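Local coordinates for protein putative agmatine deiminase (Streptococcus mutans, PDB 2EWO) that probably hydrolyses the guanidino group of agmatine to give N-carbamoylputrescine and ammonia, as a deiminase of the guanidino-group-modifying superfamily, at residues E22-I27 / E58-S63; E54-F59 / L312-G317; E170-V175 / T262-R267. All coordinates share one frame; numbering follows the deposited sequence.

Contact 1 of 3, residues E22-I27 / E58-S63; sequences EKQKQI and EFEPVS
E60 and Q26 each set CG between their own backbone N and carbonyl carbon (chi1 36° and 53°) and then run on extended. This carries the E60 carboxylate over the 24-27 backbone, toward the Q24 carbonyl and the I27 side chain, and the Q26 amide alongside S63. The backbones pair as short parallel strands, 24-29 and 62-66, the two strands of a beta-alpha-beta crossover whose helix is 43-57. I27 is bridged to V62: its N donates to P61 O at 3.0 Å, and its O accepts from S63 N at 2.8 Å, so one residue bonds to both neighbours of its partner, the parallel pattern. V62 CA also turns its hydrogen to I27 O (3.4 Å). P61 has no N-H to give, yet it suits the strand entrance because its carbonyl still accepts, while its ring packs on Q26, with CG 3.5 Å from Q26 CB. On the far flank, K25 and Q26 both face Q366, a classic beta bulge; the CB of K25 points away from 58-63. R87 of the next strand is hydrogen-bonded to S63 OG. The side chain of E60 crosses that of I27 at about a right angle, and V314 also covers both. E60 is buried with its OE1 2.9 Å from the backbone O of Q24, a setting that would tend to raise the pKa of the carboxylate.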
loop_
_atom_site.group_PDB
_atom_site.type_symbol
_atom_site.label_atom_id
_atom_site.label_comp_id
_atom_site.label_asym_id
_atom_site.label_seq_id
_atom_site.Cartn_x
_atom_site.Cartn_y
_atom_site.Cartn_z
ATOM N N GLU A 22 -30.066 -11.941 -21.711
ATOM C CA GLU A 22 -31.033 -10.860 -21.558
ATOM C C GLU A 22 -30.363 -9.490 -21.655
ATOM O O GLU A 22 -29.133 -9.386 -21.618
ATOM C CB GLU A 22 -31.792 -11.007 -20.232
ATOM C CG GLU A 22 -32.649 -12.271 -20.162
ATOM C CD GLU A 22 -33.616 -12.282 -18.981
ATOM O OE1 GLU A 22 -34.353 -11.284 -18.796
ATOM O OE2 GLU A 22 -33.656 -13.296 -18.243
ATOM N N LYS A 23 -31.175 -8.444 -21.799
ATOM C CA LYS A 23 -30.659 -7.083 -21.923
ATOM C C LYS A 23 -29.878 -6.666 -20.686
ATOM O O LYS A 23 -30.278 -6.928 -19.541
ATOM C CB LYS A 23 -31.793 -6.089 -22.183
ATOM C CG LYS A 23 -31.327 -4.645 -22.407
ATOM C CD LYS A 23 -32.527 -3.699 -22.604
ATOM C CE LYS A 23 -32.139 -2.225 -22.661
ATOM N NZ LYS A 23 -33.352 -1.352 -22.703
ATOM N N GLN A 24 -28.760 -5.999 -20.935
ATOM C CA GLN A 24 -27.885 -5.578 -19.861
ATOM C C GLN A 24 -27.334 -4.174 -20.020
ATOM O O GLN A 24 -27.017 -3.754 -21.122
ATOM C CB GLN A 24 -26.736 -6.576 -19.736
ATOM C CG GLN A 24 -25.951 -6.803 -21.003
ATOM C CD GLN A 24 -25.042 -8.004 -20.897
ATOM O OE1 GLN A 24 -25.495 -9.130 -20.664
ATOM N NE2 GLN A 24 -23.749 -7.776 -21.064
ATOM N N LYS A 25 -27.210 -3.465 -18.899
ATOM C CA LYS A 25 -26.706 -2.099 -18.872
ATOM C C LYS A 25 -25.221 -1.934 -19.169
ATOM O O LYS A 25 -24.840 -0.979 -19.842
ATOM C CB LYS A 25 -27.016 -1.459 -17.521
ATOM C CG LYS A 25 -26.374 -0.092 -17.332
ATOM C CD LYS A 25 -26.866 0.561 -16.062
ATOM C CE LYS A 25 -26.253 1.924 -15.846
ATOM N NZ LYS A 25 -27.002 2.654 -14.774
ATOM N N GLN A 26 -24.380 -2.838 -18.669
ATOM C CA GLN A 26 -22.936 -2.739 -18.899
ATOM C C GLN A 26 -22.213 -3.982 -18.442
ATOM O O GLN A 26 -22.833 -4.969 -18.050
ATOM C CB GLN A 26 -22.361 -1.558 -18.127
ATOM C CG GLN A 26 -22.736 -1.590 -16.652
ATOM C CD GLN A 26 -22.112 -0.474 -15.847
ATOM O OE1 GLN A 26 -22.640 -0.083 -14.801
ATOM N NE2 GLN A 26 -20.975 0.041 -16.320
ATOM N N ILE A 27 -20.890 -3.917 -18.491
ATOM C CA ILE A 27 -20.074 -5.031 -18.056
ATOM C C ILE A 27 -18.949 -4.601 -17.140
ATOM O O ILE A 27 -18.286 -3.594 -17.372
ATOM C CB ILE A 27 -19.470 -5.786 -19.239
ATOM C CG1 ILE A 27 -20.550 -6.649 -19.883
ATOM C CG2 ILE A 27 -18.299 -6.656 -18.772
ATOM C CD1 ILE A 27 -20.078 -7.349 -21.130
ATOM N N GLU A 58 -18.275 -1.376 -28.336
ATOM C CA GLU A 58 -19.274 -1.187 -29.371
ATOM C C GLU A 58 -20.654 -1.774 -29.078
ATOM O O GLU A 58 -21.571 -1.616 -29.875
ATOM C CB GLU A 58 -18.757 -1.718 -30.711
ATOM C CG GLU A 58 -18.154 -3.113 -30.684
ATOM C CD GLU A 58 -18.194 -3.774 -32.061
ATOM O OE1 GLU A 58 -19.315 -4.083 -32.531
ATOM O OE2 GLU A 58 -17.118 -3.975 -32.679
ATOM N N PHE A 59 -20.830 -2.419 -27.933
ATOM C CA PHE A 59 -22.131 -3.005 -27.644
ATOM C C PHE A 59 -22.819 -2.378 -26.434
ATOM O O PHE A 59 -24.049 -2.235 -26.393
ATOM C CB PHE A 59 -21.961 -4.514 -27.456
ATOM C CG PHE A 59 -21.361 -5.206 -28.658
ATOM C CD1 PHE A 59 -22.140 -5.487 -29.781
ATOM C CD2 PHE A 59 -20.009 -5.541 -28.684
ATOM C CE1 PHE A 59 -21.582 -6.094 -30.912
ATOM C CE2 PHE A 59 -19.443 -6.146 -29.811
ATOM C CZ PHE A 59 -20.233 -6.423 -30.927
ATOM N N GLU A 60 -22.006 -1.994 -25.456
ATOM C CA GLU A 60 -22.473 -1.383 -24.212
ATOM C C GLU A 60 -21.278 -0.823 -23.469
ATOM O O GLU A 60 -20.137 -1.017 -23.881
ATOM C CB GLU A 60 -23.173 -2.424 -23.331
ATOM C CG GLU A 60 -22.560 -3.820 -23.390
ATOM C CD GLU A 60 -23.201 -4.790 -22.417
ATOM O OE1 GLU A 60 -24.410 -4.659 -22.145
ATOM O OE2 GLU A 60 -22.495 -5.697 -21.929
ATOM N N PRO A 61 -21.524 -0.102 -22.372
ATOM C CA PRO A 61 -20.428 0.470 -21.587
ATOM C C PRO A 61 -19.701 -0.555 -20.720
ATOM O O PRO A 61 -20.261 -1.586 -20.309
ATOM C CB PRO A 61 -21.126 1.531 -20.749
ATOM C CG PRO A 61 -22.478 0.927 -20.546
ATOM C CD PRO A 61 -22.818 0.427 -21.918
ATOM N N VAL A 62 -18.435 -0.252 -20.460
ATOM C CA VAL A 62 -17.582 -1.102 -19.644
ATOM C C VAL A 62 -17.124 -0.357 -18.404
ATOM O O VAL A 62 -16.767 0.829 -18.465
ATOM C CB VAL A 62 -16.304 -1.542 -20.376
ATOM C CG1 VAL A 62 -15.627 -2.632 -19.568
ATOM C CG2 VAL A 62 -16.619 -2.012 -21.783
ATOM N N SER A 63 -17.129 -1.082 -17.283
ATOM C CA SER A 63 -16.704 -0.575 -15.968
ATOM C C SER A 63 -15.438 -1.312 -15.581
ATOM O O SER A 63 -15.480 -2.364 -14.959
ATOM C CB SER A 63 -17.784 -0.825 -14.916
ATOM O OG SER A 63 -18.858 0.089 -15.080
#

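Contact 2 of 3, residues E54-F59 / L312-G317; sequences EAISEF and LIVNGG
The backbone near F59 leaves helix 43-57 as a loop and comes alongside the reversal at N315 and G316; F59 CA lies 6.3 Å from G317 CA. That reversal joins strands 312-314 and 317-321 into a beta hairpin, so the contact packs the C-terminal part of helix 43-57 and the loop after it against a hairpin turn within the alpha/beta propeller expected of this family. N315 and G316 have the backbone angles of a type II turn, and glycine readily adopts the positive phi of the second position. Across the interface V314 uses both of its branches: CG1 meets I56 CG2 at 3.9 Å, and CG2 touches F59 CB at 3.6 Å. A beta-branched valine suits this place, since its two methyls can serve the helix and the loop at once. F59 holds CG anti to its carbonyl carbon (chi1 -58°), which swings the ring over the hairpin; I319 and V345 of the neighbouring strands add apolar cover. Glycine at 317 lets the main chain itself lie against the aromatic ring. G317 CA stands 3.8 Å from the centroid of the F59 ring, 27° off the normal, in a CH-pi contact over one face.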
loop_
_atom_site.group_PDB
_atom_site.type_symbol
_atom_site.label_atom_id
_atom_site.label_comp_id
_atom_site.label_asym_id
_atom_site.label_seq_id
_atom_site.Cartn_x
_atom_site.Cartn_y
_atom_site.Cartn_z
ATOM N N GLU A 54 -12.100 -3.046 -24.918
ATOM C CA GLU A 54 -12.422 -2.233 -26.073
ATOM C C GLU A 54 -13.471 -2.926 -26.953
ATOM O O GLU A 54 -14.227 -2.272 -27.666
ATOM C CB GLU A 54 -11.154 -1.970 -26.879
ATOM C CG GLU A 54 -11.334 -1.071 -28.090
ATOM C CD GLU A 54 -10.047 -0.919 -28.872
ATOM O OE1 GLU A 54 -9.524 -1.948 -29.363
ATOM O OE2 GLU A 54 -9.555 0.225 -28.991
ATOM N N ALA A 55 -13.512 -4.252 -26.888
ATOM C CA ALA A 55 -14.461 -5.026 -27.675
ATOM C C ALA A 55 -15.901 -4.813 -27.215
ATOM O O ALA A 55 -16.797 -4.611 -28.035
ATOM C CB ALA A 55 -14.107 -6.508 -27.607
ATOM N N ILE A 56 -16.124 -4.869 -25.906
ATOM C CA ILE A 56 -17.466 -4.688 -25.363
ATOM C C ILE A 56 -17.950 -3.288 -25.720
ATOM O O ILE A 56 -19.154 -3.055 -25.852
ATOM C CB ILE A 56 -17.495 -4.802 -23.816
ATOM C CG1 ILE A 56 -16.437 -5.793 -23.310
ATOM C CG2 ILE A 56 -18.880 -5.242 -23.375
ATOM C CD1 ILE A 56 -16.781 -7.239 -23.518
ATOM N N SER A 57 -16.991 -2.372 -25.869
ATOM C CA SER A 57 -17.244 -0.961 -26.192
ATOM C C SER A 57 -18.359 -0.713 -27.191
ATOM O O SER A 57 -19.272 0.081 -26.940
ATOM C CB SER A 57 -15.977 -0.293 -26.743
ATOM O OG SER A 57 -14.904 -0.357 -25.822
ATOM N N GLU A 58 -18.275 -1.376 -28.336
ATOM C CA GLU A 58 -19.274 -1.187 -29.371
ATOM C C GLU A 58 -20.654 -1.774 -29.078
ATOM O O GLU A 58 -21.571 -1.616 -29.875
ATOM C CB GLU A 58 -18.757 -1.718 -30.711
ATOM C CG GLU A 58 -18.154 -3.113 -30.684
ATOM C CD GLU A 58 -18.194 -3.774 -32.061
ATOM O OE1 GLU A 58 -19.315 -4.083 -32.531
ATOM O OE2 GLU A 58 -17.118 -3.975 -32.679
ATOM N N PHE A 59 -20.830 -2.419 -27.933
ATOM C CA PHE A 59 -22.131 -3.005 -27.644
ATOM C C PHE A 59 -22.819 -2.378 -26.434
ATOM O O PHE A 59 -24.049 -2.235 -26.393
ATOM C CB PHE A 59 -21.961 -4.514 -27.456
ATOM C CG PHE A 59 -21.361 -5.206 -28.658
ATOM C CD1 PHE A 59 -22.140 -5.487 -29.781
ATOM C CD2 PHE A 59 -20.009 -5.541 -28.684
ATOM C CE1 PHE A 59 -21.582 -6.094 -30.912
ATOM C CE2 PHE A 59 -19.443 -6.146 -29.811
ATOM C CZ PHE A 59 -20.233 -6.423 -30.927
ATOM N N LEU A 312 -18.439 -14.237 -23.701
ATOM C CA LEU A 312 -19.369 -13.383 -22.984
ATOM C C LEU A 312 -20.537 -13.050 -23.905
ATOM O O LEU A 312 -20.346 -12.793 -25.095
ATOM C CB LEU A 312 -18.665 -12.100 -22.506
ATOM C CG LEU A 312 -19.351 -11.247 -21.419
ATOM C CD1 LEU A 312 -20.555 -10.560 -21.994
ATOM C CD2 LEU A 312 -19.757 -12.123 -20.231
ATOM N N ILE A 313 -21.743 -13.080 -23.343
ATOM C CA ILE A 313 -22.968 -12.792 -24.079
ATOM C C ILE A 313 -23.527 -11.403 -23.767
ATOM O O ILE A 313 -24.401 -11.266 -22.909
ATOM C CB ILE A 313 -24.080 -13.825 -23.750
ATOM C CG1 ILE A 313 -23.619 -15.232 -24.126
ATOM C CG2 ILE A 313 -25.362 -13.473 -24.494
ATOM C CD1 ILE A 313 -23.224 -15.386 -25.591
ATOM N N VAL A 314 -23.027 -10.373 -24.440
ATOM C CA VAL A 314 -23.553 -9.033 -24.209
ATOM C C VAL A 314 -24.831 -8.947 -25.056
ATOM O O VAL A 314 -25.216 -9.930 -25.705
ATOM C CB VAL A 314 -22.551 -7.945 -24.657
ATOM C CG1 VAL A 314 -21.171 -8.300 -24.167
ATOM C CG2 VAL A 314 -22.561 -7.792 -26.165
ATOM N N ASN A 315 -25.507 -7.802 -25.031
ATOM C CA ASN A 315 -26.704 -7.652 -25.842
ATOM C C ASN A 315 -26.282 -7.156 -27.226
ATOM O O ASN A 315 -25.533 -6.179 -27.359
ATOM C CB ASN A 315 -27.717 -6.697 -25.181
ATOM C CG ASN A 315 -27.086 -5.405 -24.678
ATOM O OD1 ASN A 315 -26.345 -4.728 -25.399
ATOM N ND2 ASN A 315 -27.395 -5.051 -23.433
ATOM N N GLY A 316 -26.734 -7.878 -28.250
ATOM C CA GLY A 316 -26.398 -7.539 -29.624
ATOM C C GLY A 316 -24.937 -7.779 -29.988
ATOM O O GLY A 316 -24.405 -7.126 -30.886
ATOM N N GLY A 317 -24.283 -8.713 -29.302
ATOM C CA GLY A 317 -22.887 -8.989 -29.593
ATOM C C GLY A 317 -22.296 -10.145 -28.801
ATOM O O GLY A 317 -22.818 -10.537 -27.759
#

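Contact 3 of 3, residues E170-V175 / T262-R267; sequences EGTVLV and TDAKGR
E170, T172 and A264 give up the most surface here, and they divide the work between charge and main-chain recognition. The E170 chain bends sharply at chi2 (-90°), folding its carboxylate back over the loop that follows helix 248-259. There OE2 forms a salt bridge to K265 NZ at 3.3 Å, the long lysine coming across the glutamate at about a right angle. The same oxygen approaches the edge of the R267 guanidinium as a second salt bridge, although its hydrogen bond to NH2 is weak and the position of NH2 is less sure. The carboxylate and guanidinium planes are 64° apart, so the pair is not the flat two-point kind. T172 works at the other end: its hydroxyl accepts from A264 N, with OG1 3.0 Å from that nitrogen. It also reaches G171 O at 2.8 Å from above the carbonyl plane, a poorly directed bond. Threonine fits because its small OH can accept from the loop while its proton turns back to its own strand. A264, with only a methyl, tucks CB 3.3 Å from G171 O. E170, D263, K265 and R267 make a salt-bridge network, doubtful in its arginine part and more reliable between E170 and K265, joining a surface loop to the turn of the beta hairpin 165-168/172-176.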
loop_
_atom_site.group_PDB
_atom_site.type_symbol
_atom_site.label_atom_id
_atom_site.label_comp_id
_atom_site.label_asym_id
_atom_site.label_seq_id
_atom_site.Cartn_x
_atom_site.Cartn_y
_atom_site.Cartn_z
ATOM N N GLU A 170 -35.819 -19.041 -16.756
ATOM C CA GLU A 170 -36.664 -19.759 -15.796
ATOM C C GLU A 170 -36.009 -20.826 -14.922
ATOM O O GLU A 170 -35.077 -21.511 -15.334
ATOM C CB GLU A 170 -37.885 -20.364 -16.502
ATOM C CG GLU A 170 -37.629 -20.911 -17.909
ATOM C CD GLU A 170 -37.837 -19.859 -19.003
ATOM O OE1 GLU A 170 -37.101 -18.846 -19.010
ATOM O OE2 GLU A 170 -38.739 -20.047 -19.853
ATOM N N GLY A 171 -36.544 -20.943 -13.707
ATOM C CA GLY A 171 -36.069 -21.877 -12.693
ATOM C C GLY A 171 -35.120 -23.023 -13.002
ATOM O O GLY A 171 -35.400 -24.171 -12.659
ATOM N N THR A 172 -33.986 -22.734 -13.619
ATOM C CA THR A 172 -33.041 -23.796 -13.922
ATOM C C THR A 172 -31.625 -23.264 -13.972
ATOM O O THR A 172 -31.381 -22.183 -14.498
ATOM C CB THR A 172 -33.362 -24.471 -15.268
ATOM O OG1 THR A 172 -34.699 -24.988 -15.243
ATOM C CG2 THR A 172 -32.392 -25.621 -15.529
ATOM N N VAL A 173 -30.690 -24.024 -13.422
ATOM C CA VAL A 173 -29.304 -23.600 -13.427
ATOM C C VAL A 173 -28.416 -24.783 -13.772
ATOM O O VAL A 173 -28.801 -25.937 -13.572
ATOM C CB VAL A 173 -28.902 -23.024 -12.054
ATOM C CG1 VAL A 173 -29.067 -24.080 -10.971
ATOM C CG2 VAL A 173 -27.481 -22.512 -12.106
ATOM N N LEU A 174 -27.235 -24.495 -14.308
ATOM C CA LEU A 174 -26.278 -25.534 -14.683
ATOM C C LEU A 174 -25.028 -25.535 -13.806
ATOM O O LEU A 174 -24.104 -24.759 -14.051
ATOM C CB LEU A 174 -25.854 -25.353 -16.143
ATOM C CG LEU A 174 -26.817 -25.855 -17.217
ATOM C CD1 LEU A 174 -26.300 -25.495 -18.615
ATOM C CD2 LEU A 174 -26.964 -27.357 -17.065
ATOM N N VAL A 175 -24.989 -26.404 -12.797
ATOM C CA VAL A 175 -23.821 -26.498 -11.913
ATOM C C VAL A 175 -22.995 -27.742 -12.247
ATOM O O VAL A 175 -23.476 -28.648 -12.920
ATOM C CB VAL A 175 -24.216 -26.576 -10.416
ATOM C CG1 VAL A 175 -25.049 -25.365 -10.028
ATOM C CG2 VAL A 175 -24.964 -27.874 -10.141
ATOM N N THR A 262 -33.734 -32.372 -19.442
ATOM C CA THR A 262 -34.781 -31.379 -19.659
ATOM C C THR A 262 -34.727 -30.303 -18.559
ATOM O O THR A 262 -34.182 -30.535 -17.472
ATOM C CB THR A 262 -36.185 -32.035 -19.637
ATOM O OG1 THR A 262 -37.186 -31.016 -19.729
ATOM C CG2 THR A 262 -36.398 -32.824 -18.344
ATOM N N ASP A 263 -35.295 -29.132 -18.835
ATOM C CA ASP A 263 -35.283 -28.059 -17.851
ATOM C C ASP A 263 -36.529 -28.018 -16.965
ATOM O O ASP A 263 -37.258 -29.005 -16.836
ATOM C CB ASP A 263 -35.079 -26.699 -18.534
ATOM C CG ASP A 263 -36.106 -26.418 -19.607
ATOM O OD1 ASP A 263 -37.324 -26.480 -19.320
ATOM O OD2 ASP A 263 -35.681 -26.124 -20.743
ATOM N N ALA A 264 -36.752 -26.863 -16.346
ATOM C CA ALA A 264 -37.883 -26.678 -15.456
ATOM C C ALA A 264 -39.203 -26.661 -16.200
ATOM O O ALA A 264 -40.073 -27.493 -15.947
ATOM C CB ALA A 264 -37.720 -25.391 -14.673
ATOM N N LYS A 265 -39.356 -25.709 -17.113
ATOM C CA LYS A 265 -40.602 -25.594 -17.862
ATOM C C LYS A 265 -40.964 -26.848 -18.651
ATOM O O LYS A 265 -42.103 -26.995 -19.102
ATOM C CB LYS A 265 -40.566 -24.361 -18.772
ATOM C CG LYS A 265 -40.677 -23.055 -17.993
ATOM C CD LYS A 265 -41.073 -21.874 -18.877
ATOM C CE LYS A 265 -41.326 -20.613 -18.036
ATOM N NZ LYS A 265 -41.858 -19.440 -18.811
ATOM N N GLY A 266 -40.003 -27.757 -18.808
ATOM C CA GLY A 266 -40.281 -29.002 -19.508
ATOM C C GLY A 266 -39.631 -29.264 -20.859
ATOM O O GLY A 266 -39.361 -30.418 -21.196
ATOM N N ARG A 267 -39.391 -28.214 -21.638
ATOM C CA ARG A 267 -38.784 -28.386 -22.951
ATOM C C ARG A 267 -37.455 -29.123 -22.898
ATOM O O ARG A 267 -36.713 -29.027 -21.923
ATOM C CB ARG A 267 -38.593 -27.035 -23.630
ATOM C CG ARG A 267 -38.059 -25.964 -22.715
ATOM C CD ARG A 267 -38.003 -24.627 -23.437
ATOM N NE ARG A 267 -38.160 -23.491 -22.528
ATOM C CZ ARG A 267 -37.309 -23.172 -21.558
ATOM N NH1 ARG A 267 -36.219 -23.903 -21.351
ATOM N NH2 ARG A 267 -37.549 -22.110 -20.803
#

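From the N terminus, residues 22-27 open contact 1, which closes about 30 residues later at 58-63 and completes the beta-alpha-beta unit. Contact 2 begins on 54-59, before that loop has fully ended, so the two share E58 and F59; it then spans some 250 residues to 312-317, bringing a late hairpin against the early helix. The centres of these contacts lie about 7 Å apart, and I27 touches I56 between them. Contact 3, 170-175 with 262-267, follows contact 1 in series and is nested inside the long loop of contact 2. Its centre is about 26 Å from that of either other contact, and it joins the turn of hairpin 165-168/172-176 to the loop after helix 248-259.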